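Local coordinates for protein iron transport multicopper oxidase FET3 (Saccharomyces cerevisiae, PDB 1ZPU) that oxidises ferrous to ferric iron with four copper ions and molecular oxygen for high-affinity iron uptake, and also oxidises cuprous copper, at residues V44-T49 and T57-H62; L178-Q183 and Y188-V193; T259-I264 and L268-T273; F447-K452 and W459-H464. All coordinates share one frame; numbering follows the deposited sequence.

Contact 1: V44-T49 and T57-H62; sequences VQIYLT and TSMHFH. With CU1 (copper (I) ion), chain B; CU1 (copper (I) ion), chain C; NAG (2-acetamido-2-deoxy-beta-D-glucopyranose), chain K.
Ile46, Leu48, Met59 and Phe61 interlock inside the first cupredoxin β-sandwich of this multicopper oxidase, where strand 43-49 of one sheet faces the 57-62 segment that leads into the edge strand 60-62 of the other. Met59 fills a hollow on the facing strand. Its chain leaves the backbone with CG anti to N (chi1 -172°) and then bends about the SD-CE bond, which brings the methyl CE into the hollow between Ile46 and Leu48. There CE lies 3.5 Å from Ile46 CG2 and 4.1 Å from Leu48 CD1. Leu48 answers with a knob of its own: CD1 rests against the root of the methionine, 3.8 Å from Met59 CB. On the far flank Ile46 sends its other branch at Phe61, with CD1 meeting the CE2-CZ side of the ring obliquely, 3.4 Å from Phe61 CE2. The interlocked surface is apolar and buried, and Tyr104 of strand 100-105 packs on both Met59 and Phe61.

Alternate residues turn outward. Gln45 comes up beside the N-acetylglucosamine near glycosylated Asn92, its NE2 3.3 Å from the sugar C1. Cut back to an alanine, this side chain would no longer reach the sugar, which is likely to lose its amide neighbour, and the partner of OE1 would probably lose its hydrogen bond. At the opposite end, the strand alternation that sends Phe61 into the sandwich sends His60 and His62 to the trinuclear copper cluster. His62 ND1 binds a type 3 copper together with His105 and His464, and His60 NE2 holds the type 2 copper at 2.1 Å.

Contact 2: L178-Q183 and Y188-V193; sequences LTWEVQ and YLLRIV. With NAG (2-acetamido-2-deoxy-beta-D-glucopyranose), chain G.
Trp180 and Tyr188 meet as a T-shaped pair between the two sheets of the second cupredoxin domain, joining edge strand 179-181 to strand 187-194. The short strand segments run nearly antiparallel but 12.3 Å apart, so long side chains have to bridge them. The benzene edge of the indole is directed at one face of the phenol, with planes at 82° and Trp180 CZ2 3.8 Å from Tyr188 CG. Leu190 CD1 comes obliquely to the indole, 4.0 Å from Trp180 CH2. Val182 CG1 covers one face of the indole and also leans obliquely on the phenol, while the acetyl methyl C8 of an N-acetylglucosamine lies 3.7 Å from Trp180 CB.

The phenol extends back across the intervening turn with CG anti to its own carbonyl carbon (chi1 -74°), which carries OH to the backbone of Gln183. This is the bond pattern of a tyrosine corner: a tyrosine near the start of a strand bonded to the main chain five residues earlier. With a phenylalanine in place of Tyr188, the Gln183 amide would probably be left without this acceptor. The bond runs from Gln183 N to Tyr188 OH, 3.0 Å long.

Contact 3: T259-I264 and L268-T273; sequences TMLDVI and LQLNAT. With NAG (2-acetamido-2-deoxy-beta-D-glucopyranose), chain L; MAN (alpha-D-mannopyranose), chain H.
Leu261 and Leu268 close the inner half of this contact, their side chains reaching tip to tip until Leu261 CD1 stands 3.9 Å from Leu268 CD2. Both are buried, and Phe256 packs against Leu268 from the neighbouring strand. Leu261 also comes near Leu270, its CD1 4.4 Å from Leu270 CD2. That same leucine methyl then serves the outer half, where Ile264 crosses Leu270 at about a right angle and Ile264 CG2 meets Leu270 CD2 at 4.0 Å. Here the packing is a single methyl pair, and Ile264 lies at the solvent-exposed margin.

The residues belong to the long connection between antiparallel strands 250-256 and 271-277 of the second cupredoxin domain. A backbone hydrogen bond between Leu270 and Phe256 ties its returning end to the strand it left.

On the returning arm the residues between the apolar ones deal with sugar. The backbone amide of Gln269 donates an almost straight bond (168°) to O3 of a mannose, 2.9 Å from N to O3, and this mannose is held as well by Gln168 and Asn169. Two residues on, Asn271 ND2 carries an N-linked N-acetylglucosamine, which is also hydrogen-bonded to the backbone N of Val290.

Contact 4: F447-K452 and W459-H464; sequences FVIRFK and WFFHCH. With CU1 (copper (I) ion), chain D; CU1 (copper (I) ion), chain C; CU1 (copper (I) ion), chain E.
A chi1 of 179°, which sets CG opposite the main-chain N, carries the Phe461 ring from strand 457-463 across to Phe447 and Ile449 of strand 446-452 in the third cupredoxin domain. Ile449 places CG1 between its own N and carbonyl carbon (chi1 56°), and the extended end of that branch delivers CD1 obliquely to the ring, 4.1 Å from Phe461 CE1. Phe447 meets Phe461 at the rims, CZ against CZ at 4.2 Å, each atom near the plane of the other ring. The two backbones remain far apart, with the CA atoms of Ile449 and Phe461 separated by 11.9 Å. Neighbouring strands of the same sheet flank the pair, Leu384 against Phe447 and Ile382 and Phe401 against Ile449, while Leu475 of the other sheet touches Phe461.

Beyond Phe461 the strand turns from packing to metal binding through the His-Cys-His motif of multicopper oxidases. Cys463 SG binds the type 1 copper at 2.2 Å, with His392 and His468. Its two neighbours point to the trinuclear cluster, where NE2 of His462 and NE2 of His464 each bind a different type 3 copper. His462 ND1 donates a nearly straight bond to Cys463 O at 2.6 Å; the oxygen lies in the plane of the imidazole, while ND1 stands well above the plane of the carbonyl. Together with the copper bond at NE2 it holds the imidazole against rotation and links the cysteine directly to a cluster ligand, consistent with the Cys-His route by which electrons pass in this family from the type 1 site to the oxygen-reducing coppers.

How the contacts relate
Contacts 1 and 4 are core contacts of the first and third cupredoxin domains. They are apolar between sheets, and the histidines beside them meet at one shared type 3 copper, where His62 ND1 lies 3.5 Å from His464 NE2. The trinuclear cluster thus joins two domains distant in sequence. Contacts 2 and 3 both belong to the second domain and share a sheet, since strands 179-181 and 271-277 are neighbours in it. Contact 2 is buried and adds an aromatic pair and a tyrosine hydrogen bond, whereas contact 3 is partly exposed, purely aliphatic and flanked by glycans. Sugars also border contacts 1 and 2.

Contact 1: V44-T49 and T57-H62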
# COMPACT_ATOMS: atom_id res chain seq x y z
N VAL A 44 -8.51 17.08 -8.25
CA VAL A 44 -8.98 15.84 -8.87
C VAL A 44 -10.37 15.51 -8.35
O VAL A 44 -10.58 15.41 -7.14
CB VAL A 44 -8.01 14.63 -8.60
CG1 VAL A 44 -8.52 13.37 -9.29
CG2 VAL A 44 -6.59 14.93 -9.07
N GLN A 45 -11.31 15.36 -9.28
CA GLN A 45 -12.69 15.01 -8.94
C GLN A 45 -13.13 13.72 -9.64
O GLN A 45 -13.45 13.72 -10.82
CB GLN A 45 -13.62 16.15 -9.31
CG GLN A 45 -13.27 17.48 -8.66
CD GLN A 45 -14.20 18.61 -9.08
OE1 GLN A 45 -14.74 18.59 -10.18
NE2 GLN A 45 -14.37 19.60 -8.22
N ILE A 46 -13.14 12.61 -8.89
CA ILE A 46 -13.55 11.33 -9.44
C ILE A 46 -14.94 10.93 -8.95
O ILE A 46 -15.18 10.80 -7.75
CB ILE A 46 -12.53 10.21 -9.13
CG1 ILE A 46 -11.13 10.66 -9.52
CG2 ILE A 46 -12.88 8.93 -9.87
CD1 ILE A 46 -10.05 9.85 -8.98
N TYR A 47 -15.86 10.76 -9.89
CA TYR A 47 -17.16 10.18 -9.61
C TYR A 47 -17.04 8.68 -9.78
O TYR A 47 -17.03 8.18 -10.90
CB TYR A 47 -18.21 10.69 -10.60
CG TYR A 47 -18.60 12.12 -10.37
CD1 TYR A 47 -18.01 13.15 -11.11
CD2 TYR A 47 -19.56 12.46 -9.42
CE1 TYR A 47 -18.36 14.48 -10.90
CE2 TYR A 47 -19.91 13.78 -9.21
CZ TYR A 47 -19.31 14.79 -9.95
OH TYR A 47 -19.66 16.10 -9.74
N LEU A 48 -16.93 7.96 -8.67
CA LEU A 48 -16.88 6.50 -8.73
C LEU A 48 -18.29 5.94 -8.55
O LEU A 48 -18.98 6.28 -7.59
CB LEU A 48 -15.95 5.92 -7.68
CG LEU A 48 -15.13 4.66 -7.99
CD1 LEU A 48 -14.64 4.05 -6.70
CD2 LEU A 48 -15.86 3.62 -8.80
N THR A 49 -18.71 5.11 -9.49
CA THR A 49 -19.99 4.45 -9.40
C THR A 49 -19.81 2.96 -9.27
O THR A 49 -19.17 2.33 -10.10
CB THR A 49 -20.88 4.75 -10.62
OG1 THR A 49 -20.98 6.17 -10.79
CG2 THR A 49 -22.28 4.16 -10.43
N THR A 57 -17.69 -1.09 -2.82
CA THR A 57 -16.41 -0.58 -3.35
C THR A 57 -15.88 0.61 -2.58
O THR A 57 -16.58 1.19 -1.75
CB THR A 57 -16.47 -0.14 -4.85
OG1 THR A 57 -17.66 -0.63 -5.48
CG2 THR A 57 -15.24 -0.61 -5.59
N SER A 58 -14.63 0.97 -2.86
CA SER A 58 -14.04 2.20 -2.37
C SER A 58 -12.84 2.43 -3.23
O SER A 58 -12.47 1.55 -4.00
CB SER A 58 -13.60 2.02 -0.93
OG SER A 58 -12.85 0.84 -0.79
N MET A 59 -12.24 3.62 -3.12
CA MET A 59 -11.00 3.91 -3.84
C MET A 59 -10.12 4.73 -2.95
O MET A 59 -10.55 5.74 -2.40
CB MET A 59 -11.28 4.69 -5.12
CG MET A 59 -10.06 4.88 -6.02
SD MET A 59 -10.52 5.00 -7.77
CE MET A 59 -11.53 6.46 -7.71
N HIS A 60 -8.87 4.28 -2.81
CA HIS A 60 -7.89 4.95 -1.98
C HIS A 60 -6.76 5.42 -2.87
O HIS A 60 -6.33 4.70 -3.76
CB HIS A 60 -7.35 3.98 -0.95
CG HIS A 60 -6.09 4.43 -0.28
ND1 HIS A 60 -5.96 5.67 0.31
CD2 HIS A 60 -4.91 3.81 -0.08
CE1 HIS A 60 -4.76 5.80 0.82
NE2 HIS A 60 -4.10 4.68 0.61
N PHE A 61 -6.26 6.63 -2.63
CA PHE A 61 -5.16 7.18 -3.40
C PHE A 61 -3.88 7.14 -2.59
O PHE A 61 -3.63 7.98 -1.73
CB PHE A 61 -5.53 8.57 -3.90
CG PHE A 61 -6.86 8.60 -4.58
CD1 PHE A 61 -8.04 8.77 -3.83
CD2 PHE A 61 -6.95 8.37 -5.95
CE1 PHE A 61 -9.27 8.75 -4.44
CE2 PHE A 61 -8.20 8.34 -6.57
CZ PHE A 61 -9.36 8.54 -5.82
N HIS A 62 -3.08 6.12 -2.88
CA HIS A 62 -1.97 5.70 -2.03
C HIS A 62 -0.87 6.73 -2.00
O HIS A 62 -0.24 7.01 -3.02
CB HIS A 62 -1.40 4.38 -2.55
CG HIS A 62 -0.36 3.80 -1.65
ND1 HIS A 62 -0.53 2.60 -1.00
CD2 HIS A 62 0.86 4.26 -1.28
CE1 HIS A 62 0.54 2.34 -0.28
NE2 HIS A 62 1.40 3.33 -0.42
CU CU1 B . -2.21 4.63 1.46
CU CU1 C . -2.06 1.39 -1.00
C1 NAG K . -15.24 19.89 -5.01
C2 NAG K . -16.66 20.45 -4.95
C3 NAG K . -16.60 21.97 -5.10
C4 NAG K . -15.70 22.54 -4.01
C5 NAG K . -14.40 21.76 -3.81
C6 NAG K . -13.76 22.12 -2.47
C7 NAG K . -17.80 19.86 -7.12
C8 NAG K . -18.18 21.17 -7.79
N2 NAG K . -17.67 19.83 -5.80
O3 NAG K . -17.90 22.51 -4.94
O4 NAG K . -15.43 23.89 -4.31
O5 NAG K . -14.58 20.35 -3.85
O6 NAG K . -14.77 22.29 -1.48
O7 NAG K . -17.66 18.85 -7.80

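Contact 2: L178-Q183 and Y188-V193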
# COMPACT_ATOMS: atom_id res chain seq x y z
N LEU A 178 6.48 -8.51 -21.98
CA LEU A 178 6.25 -7.17 -22.50
C LEU A 178 7.44 -6.63 -23.25
O LEU A 178 8.60 -6.90 -22.91
CB LEU A 178 6.02 -6.24 -21.31
CG LEU A 178 5.70 -4.77 -21.52
CD1 LEU A 178 4.33 -4.60 -22.18
CD2 LEU A 178 5.72 -4.07 -20.18
N THR A 179 7.13 -5.81 -24.25
CA THR A 179 8.11 -5.14 -25.07
C THR A 179 8.27 -3.66 -24.68
O THR A 179 7.27 -2.93 -24.56
CB THR A 179 7.67 -5.26 -26.51
OG1 THR A 179 7.93 -6.59 -26.94
CG2 THR A 179 8.41 -4.29 -27.38
N TRP A 180 9.52 -3.24 -24.47
CA TRP A 180 9.84 -1.84 -24.27
C TRP A 180 10.84 -1.42 -25.34
O TRP A 180 12.02 -1.81 -25.31
CB TRP A 180 10.37 -1.61 -22.85
CG TRP A 180 10.81 -0.21 -22.56
CD1 TRP A 180 10.29 0.94 -23.06
CD2 TRP A 180 11.85 0.19 -21.67
NE1 TRP A 180 10.94 2.03 -22.55
CE2 TRP A 180 11.90 1.60 -21.68
CE3 TRP A 180 12.76 -0.52 -20.86
CZ2 TRP A 180 12.83 2.33 -20.93
CZ3 TRP A 180 13.69 0.22 -20.10
CH2 TRP A 180 13.71 1.63 -20.14
N GLU A 181 10.35 -0.65 -26.30
CA GLU A 181 11.17 -0.17 -27.42
C GLU A 181 11.96 1.07 -27.03
O GLU A 181 11.37 2.09 -26.68
CB GLU A 181 10.28 0.19 -28.60
CG GLU A 181 9.19 -0.82 -28.89
CD GLU A 181 8.91 -0.92 -30.38
OE1 GLU A 181 9.00 -2.05 -30.91
OE2 GLU A 181 8.64 0.14 -31.02
N VAL A 182 13.28 1.00 -27.09
CA VAL A 182 14.09 2.13 -26.64
C VAL A 182 14.85 2.78 -27.77
O VAL A 182 14.96 2.21 -28.84
CB VAL A 182 15.06 1.77 -25.48
CG1 VAL A 182 14.28 1.48 -24.20
CG2 VAL A 182 15.98 0.62 -25.86
N GLN A 183 15.36 3.99 -27.52
CA GLN A 183 16.27 4.68 -28.44
C GLN A 183 17.68 4.67 -27.85
O GLN A 183 17.84 4.75 -26.64
CB GLN A 183 15.83 6.13 -28.65
CG GLN A 183 14.47 6.29 -29.27
CD GLN A 183 14.47 5.96 -30.74
OE1 GLN A 183 15.40 6.30 -31.48
NE2 GLN A 183 13.41 5.29 -31.19
N TYR A 188 16.14 7.55 -19.68
CA TYR A 188 14.72 7.33 -19.40
C TYR A 188 14.45 7.46 -17.92
O TYR A 188 15.20 6.93 -17.10
CB TYR A 188 14.29 5.95 -19.87
CG TYR A 188 14.15 5.83 -21.36
CD1 TYR A 188 15.27 5.58 -22.16
CD2 TYR A 188 12.91 5.97 -21.98
CE1 TYR A 188 15.14 5.47 -23.55
CE2 TYR A 188 12.77 5.86 -23.36
CZ TYR A 188 13.89 5.61 -24.14
OH TYR A 188 13.75 5.51 -25.50
N LEU A 189 13.39 8.18 -17.58
CA LEU A 189 12.86 8.13 -16.22
C LEU A 189 11.86 6.97 -16.14
O LEU A 189 10.80 6.97 -16.78
CB LEU A 189 12.22 9.47 -15.82
CG LEU A 189 11.83 9.62 -14.34
CD1 LEU A 189 13.04 9.94 -13.49
CD2 LEU A 189 10.78 10.69 -14.15
N LEU A 190 12.22 5.96 -15.37
CA LEU A 190 11.45 4.75 -15.29
C LEU A 190 10.82 4.66 -13.90
O LEU A 190 11.53 4.53 -12.90
CB LEU A 190 12.39 3.56 -15.56
CG LEU A 190 11.84 2.21 -15.99
CD1 LEU A 190 12.98 1.27 -16.27
CD2 LEU A 190 10.96 1.63 -14.93
N ARG A 191 9.50 4.74 -13.85
CA ARG A 191 8.76 4.60 -12.59
C ARG A 191 8.38 3.15 -12.37
O ARG A 191 7.50 2.63 -13.06
CB ARG A 191 7.48 5.44 -12.59
CG ARG A 191 7.65 6.90 -12.93
CD ARG A 191 6.31 7.47 -13.31
NE ARG A 191 6.46 8.62 -14.19
CZ ARG A 191 6.60 9.86 -13.74
NH1 ARG A 191 6.59 10.11 -12.42
NH2 ARG A 191 6.74 10.86 -14.61
N ILE A 192 9.02 2.50 -11.42
CA ILE A 192 8.72 1.10 -11.15
C ILE A 192 7.80 1.03 -9.95
O ILE A 192 8.18 1.45 -8.86
CB ILE A 192 10.00 0.26 -10.92
CG1 ILE A 192 11.02 0.56 -12.00
CG2 ILE A 192 9.70 -1.22 -11.01
CD1 ILE A 192 12.46 0.34 -11.56
N VAL A 193 6.58 0.53 -10.16
CA VAL A 193 5.59 0.45 -9.09
C VAL A 193 5.16 -0.98 -8.87
O VAL A 193 4.76 -1.66 -9.82
CB VAL A 193 4.32 1.27 -9.42
CG1 VAL A 193 3.36 1.27 -8.25
CG2 VAL A 193 4.66 2.70 -9.83
C1 NAG G . 3.36 0.57 -18.95
C2 NAG G . 4.03 1.08 -20.23
C3 NAG G . 4.35 2.57 -20.12
C4 NAG G . 3.16 3.40 -19.63
C5 NAG G . 2.56 2.75 -18.41
C6 NAG G . 1.25 3.45 -18.13
C7 NAG G . 5.48 -0.23 -21.71
C8 NAG G . 6.88 -0.74 -21.99
N2 NAG G . 5.23 0.32 -20.52
O3 NAG G . 4.74 3.03 -21.38
O4 NAG G . 3.56 4.69 -19.18
O5 NAG G . 2.26 1.40 -18.67
O6 NAG G . 0.66 2.98 -16.94
O7 NAG G . 4.62 -0.33 -22.57

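Contact 3: T259-I264 and L268-T273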
# COMPACT_ATOMS: atom_id res chain seq x y z
N THR A 259 10.26 -16.76 -0.75
CA THR A 259 10.27 -16.76 0.70
C THR A 259 8.86 -16.55 1.28
O THR A 259 8.49 -17.16 2.28
CB THR A 259 11.22 -15.64 1.13
OG1 THR A 259 12.51 -16.22 1.28
CG2 THR A 259 10.78 -14.89 2.42
N MET A 260 8.08 -15.70 0.63
CA MET A 260 6.77 -15.31 1.13
C MET A 260 5.72 -16.36 0.81
O MET A 260 4.63 -16.33 1.38
CB MET A 260 6.38 -13.95 0.55
CG MET A 260 7.45 -12.90 0.85
SD MET A 260 7.14 -11.28 0.18
CE MET A 260 5.76 -10.68 1.17
N LEU A 261 6.07 -17.28 -0.09
CA LEU A 261 5.15 -18.31 -0.54
C LEU A 261 5.15 -19.47 0.43
O LEU A 261 6.21 -19.91 0.87
CB LEU A 261 5.54 -18.78 -1.94
CG LEU A 261 5.41 -17.79 -3.10
CD1 LEU A 261 5.75 -18.48 -4.42
CD2 LEU A 261 4.02 -17.16 -3.19
N ASP A 262 3.96 -19.97 0.77
CA ASP A 262 3.87 -21.07 1.72
C ASP A 262 4.58 -22.29 1.17
O ASP A 262 5.40 -22.89 1.84
CB ASP A 262 2.42 -21.39 2.03
CG ASP A 262 2.29 -22.54 3.02
OD1 ASP A 262 1.76 -23.61 2.63
OD2 ASP A 262 2.76 -22.37 4.18
N VAL A 263 4.25 -22.67 -0.06
CA VAL A 263 4.91 -23.75 -0.79
C VAL A 263 5.17 -23.25 -2.21
O VAL A 263 4.49 -22.35 -2.69
CB VAL A 263 4.04 -25.07 -0.83
CG1 VAL A 263 3.77 -25.60 0.58
CG2 VAL A 263 2.73 -24.87 -1.57
N ILE A 264 6.15 -23.82 -2.89
CA ILE A 264 6.40 -23.44 -4.27
C ILE A 264 5.87 -24.56 -5.19
O ILE A 264 6.46 -25.64 -5.22
CB ILE A 264 7.90 -23.19 -4.54
CG1 ILE A 264 8.40 -22.05 -3.66
CG2 ILE A 264 8.11 -22.90 -6.02
CD1 ILE A 264 9.90 -21.87 -3.65
N LEU A 268 5.23 -23.36 -11.24
CA LEU A 268 5.19 -21.90 -11.14
C LEU A 268 6.47 -21.26 -11.66
O LEU A 268 7.55 -21.49 -11.12
CB LEU A 268 4.95 -21.43 -9.70
CG LEU A 268 5.06 -19.93 -9.42
CD1 LEU A 268 4.13 -19.13 -10.31
CD2 LEU A 268 4.79 -19.63 -7.97
N GLN A 269 6.31 -20.45 -12.70
CA GLN A 269 7.42 -19.65 -13.22
C GLN A 269 7.81 -18.61 -12.19
O GLN A 269 7.12 -17.60 -12.04
CB GLN A 269 7.05 -19.00 -14.56
CG GLN A 269 6.94 -20.00 -15.71
CD GLN A 269 8.26 -20.76 -15.97
OE1 GLN A 269 9.31 -20.14 -16.21
NE2 GLN A 269 8.21 -22.09 -15.90
N LEU A 270 8.89 -18.87 -11.47
CA LEU A 270 9.31 -17.97 -10.41
C LEU A 270 9.90 -16.69 -10.97
O LEU A 270 9.77 -15.60 -10.35
CB LEU A 270 10.31 -18.64 -9.49
CG LEU A 270 9.83 -19.73 -8.54
CD1 LEU A 270 10.99 -20.18 -7.66
CD2 LEU A 270 8.62 -19.26 -7.71
N ASN A 271 10.54 -16.79 -12.13
CA ASN A 271 11.09 -15.59 -12.74
C ASN A 271 10.62 -15.34 -14.16
O ASN A 271 10.55 -16.25 -14.94
CB ASN A 271 12.62 -15.45 -12.53
CG ASN A 271 13.36 -16.76 -12.63
OD1 ASN A 271 13.34 -17.39 -13.67
ND2 ASN A 271 14.04 -17.16 -11.55
N ALA A 272 10.26 -14.11 -14.45
CA ALA A 272 9.62 -13.75 -15.71
C ALA A 272 10.47 -12.77 -16.52
O ALA A 272 11.06 -11.84 -15.96
CB ALA A 272 8.28 -13.16 -15.45
N THR A 273 10.54 -12.99 -17.83
CA THR A 273 11.37 -12.18 -18.72
C THR A 273 10.52 -11.28 -19.62
O THR A 273 9.59 -11.75 -20.28
CB THR A 273 12.27 -13.04 -19.67
OG1 THR A 273 13.02 -14.01 -18.93
CG2 THR A 273 13.21 -12.16 -20.47
C1 NAG L . 15.32 -17.82 -11.85
C2 NAG L . 15.86 -19.12 -12.43
C3 NAG L . 17.03 -19.72 -11.63
C4 NAG L . 18.16 -18.73 -11.50
C5 NAG L . 17.54 -17.51 -10.83
C6 NAG L . 18.57 -16.40 -10.65
C7 NAG L . 14.61 -20.84 -13.63
C8 NAG L . 15.05 -20.31 -14.96
N2 NAG L . 14.80 -20.09 -12.53
O3 NAG L . 17.57 -20.84 -12.29
O4 NAG L . 19.18 -19.35 -10.73
O5 NAG L . 16.43 -16.98 -11.59
O6 NAG L . 18.91 -15.88 -11.91
O7 NAG L . 14.09 -21.95 -13.59
C1 MAN H . 2.15 -22.26 -16.65
C2 MAN H . 3.15 -21.22 -16.15
C3 MAN H . 3.09 -21.09 -14.63
C4 MAN H . 1.65 -20.91 -14.17
C5 MAN H . 0.79 -22.05 -14.68
C6 MAN H . -0.65 -21.82 -14.28
O2 MAN H . 2.81 -19.98 -16.70
O3 MAN H . 3.83 -19.96 -14.22
O4 MAN H . 1.59 -20.88 -12.77
O5 MAN H . 0.87 -22.07 -16.09
O6 MAN H . -1.43 -22.82 -14.89

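Contact 4: F447-K452 and W459-H464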
# COMPACT_ATOMS: atom_id res chain seq x y z
N PHE A 447 11.24 -2.90 13.29
CA PHE A 447 11.57 -1.59 12.78
C PHE A 447 11.02 -0.48 13.66
O PHE A 447 10.15 -0.72 14.50
CB PHE A 447 11.22 -1.42 11.29
CG PHE A 447 9.74 -1.29 10.97
CD1 PHE A 447 9.19 -2.03 9.92
CD2 PHE A 447 8.91 -0.40 11.65
CE1 PHE A 447 7.84 -1.90 9.58
CE2 PHE A 447 7.56 -0.28 11.32
CZ PHE A 447 7.03 -1.03 10.28
N VAL A 448 11.56 0.72 13.48
CA VAL A 448 11.10 1.89 14.21
C VAL A 448 10.99 3.05 13.23
O VAL A 448 11.94 3.38 12.50
CB VAL A 448 12.05 2.28 15.37
CG1 VAL A 448 11.47 3.42 16.17
CG2 VAL A 448 12.28 1.11 16.29
N ILE A 449 9.81 3.65 13.20
CA ILE A 449 9.54 4.80 12.35
C ILE A 449 9.07 5.96 13.21
O ILE A 449 8.48 5.75 14.27
CB ILE A 449 8.49 4.50 11.27
CG1 ILE A 449 7.19 4.00 11.90
CG2 ILE A 449 9.03 3.50 10.28
CD1 ILE A 449 6.02 3.92 10.92
N ARG A 450 9.34 7.17 12.74
CA ARG A 450 8.91 8.39 13.41
C ARG A 450 8.32 9.39 12.44
O ARG A 450 8.78 9.51 11.29
CB ARG A 450 10.08 9.04 14.16
CG ARG A 450 10.41 8.36 15.46
CD ARG A 450 11.38 9.19 16.23
NE ARG A 450 12.22 8.33 17.04
CZ ARG A 450 13.33 8.72 17.67
NH1 ARG A 450 13.74 9.97 17.59
NH2 ARG A 450 14.02 7.84 18.38
N PHE A 451 7.31 10.11 12.90
CA PHE A 451 6.67 11.17 12.13
C PHE A 451 6.00 12.18 13.06
O PHE A 451 5.70 11.86 14.20
CB PHE A 451 5.65 10.60 11.12
CG PHE A 451 4.42 10.00 11.76
CD1 PHE A 451 3.23 10.72 11.84
CD2 PHE A 451 4.44 8.71 12.27
CE1 PHE A 451 2.11 10.17 12.42
CE2 PHE A 451 3.31 8.15 12.84
CZ PHE A 451 2.15 8.88 12.91
N LYS A 452 5.78 13.40 12.55
CA LYS A 452 5.10 14.45 13.30
C LYS A 452 3.60 14.41 13.03
O LYS A 452 3.18 14.31 11.89
CB LYS A 452 5.66 15.81 12.88
CG LYS A 452 5.36 16.94 13.85
CD LYS A 452 5.72 18.27 13.25
CE LYS A 452 5.57 19.38 14.25
NZ LYS A 452 5.98 20.66 13.64
N TRP A 459 -6.08 7.86 10.12
CA TRP A 459 -5.11 7.19 9.27
C TRP A 459 -4.90 5.71 9.60
O TRP A 459 -4.62 5.36 10.74
CB TRP A 459 -3.76 7.92 9.32
CG TRP A 459 -3.81 9.40 9.11
CD1 TRP A 459 -3.40 10.35 9.98
CD2 TRP A 459 -4.29 10.11 7.96
NE1 TRP A 459 -3.58 11.60 9.46
CE2 TRP A 459 -4.13 11.48 8.21
CE3 TRP A 459 -4.85 9.72 6.74
CZ2 TRP A 459 -4.50 12.47 7.30
CZ3 TRP A 459 -5.21 10.70 5.82
CH2 TRP A 459 -5.04 12.05 6.11
N PHE A 460 -5.00 4.86 8.57
CA PHE A 460 -4.85 3.42 8.70
C PHE A 460 -3.36 3.07 8.71
O PHE A 460 -2.60 3.55 7.87
CB PHE A 460 -5.57 2.71 7.54
CG PHE A 460 -6.18 1.38 7.90
CD1 PHE A 460 -6.17 0.89 9.20
CD2 PHE A 460 -6.82 0.62 6.91
CE1 PHE A 460 -6.76 -0.36 9.51
CE2 PHE A 460 -7.42 -0.63 7.22
CZ PHE A 460 -7.38 -1.11 8.51
N PHE A 461 -2.95 2.26 9.68
CA PHE A 461 -1.61 1.68 9.66
C PHE A 461 -1.72 0.17 9.59
O PHE A 461 -2.18 -0.46 10.55
CB PHE A 461 -0.79 2.11 10.88
CG PHE A 461 0.58 1.51 10.91
CD1 PHE A 461 1.58 2.02 10.10
CD2 PHE A 461 0.85 0.41 11.72
CE1 PHE A 461 2.85 1.46 10.12
CE2 PHE A 461 2.12 -0.16 11.74
CZ PHE A 461 3.12 0.37 10.93
N HIS A 462 -1.29 -0.41 8.47
CA HIS A 462 -1.51 -1.83 8.23
C HIS A 462 -0.49 -2.45 7.30
O HIS A 462 0.24 -1.74 6.60
CB HIS A 462 -2.88 -2.05 7.62
CG HIS A 462 -3.03 -1.46 6.25
ND1 HIS A 462 -2.75 -2.17 5.10
CD2 HIS A 462 -3.41 -0.23 5.85
CE1 HIS A 462 -2.95 -1.39 4.05
NE2 HIS A 462 -3.34 -0.21 4.48
N CYS A 463 -0.49 -3.77 7.27
CA CYS A 463 0.23 -4.52 6.27
C CYS A 463 -0.50 -4.43 4.93
O CYS A 463 -1.73 -4.58 4.85
CB CYS A 463 0.36 -5.97 6.70
SG CYS A 463 1.33 -6.95 5.57
N HIS A 464 0.25 -4.17 3.87
CA HIS A 464 -0.33 -4.00 2.55
C HIS A 464 -0.49 -5.31 1.78
O HIS A 464 -0.89 -5.30 0.62
CB HIS A 464 0.48 -2.99 1.75
CG HIS A 464 -0.36 -2.17 0.84
ND1 HIS A 464 -0.94 -2.68 -0.30
CD2 HIS A 464 -0.75 -0.87 0.92
CE1 HIS A 464 -1.64 -1.72 -0.90
NE2 HIS A 464 -1.54 -0.62 -0.18
CU CU1 D . -4.60 1.27 3.43
CU CU1 C . -2.06 1.39 -1.00
CU CU1 E . 1.79 -8.98 6.26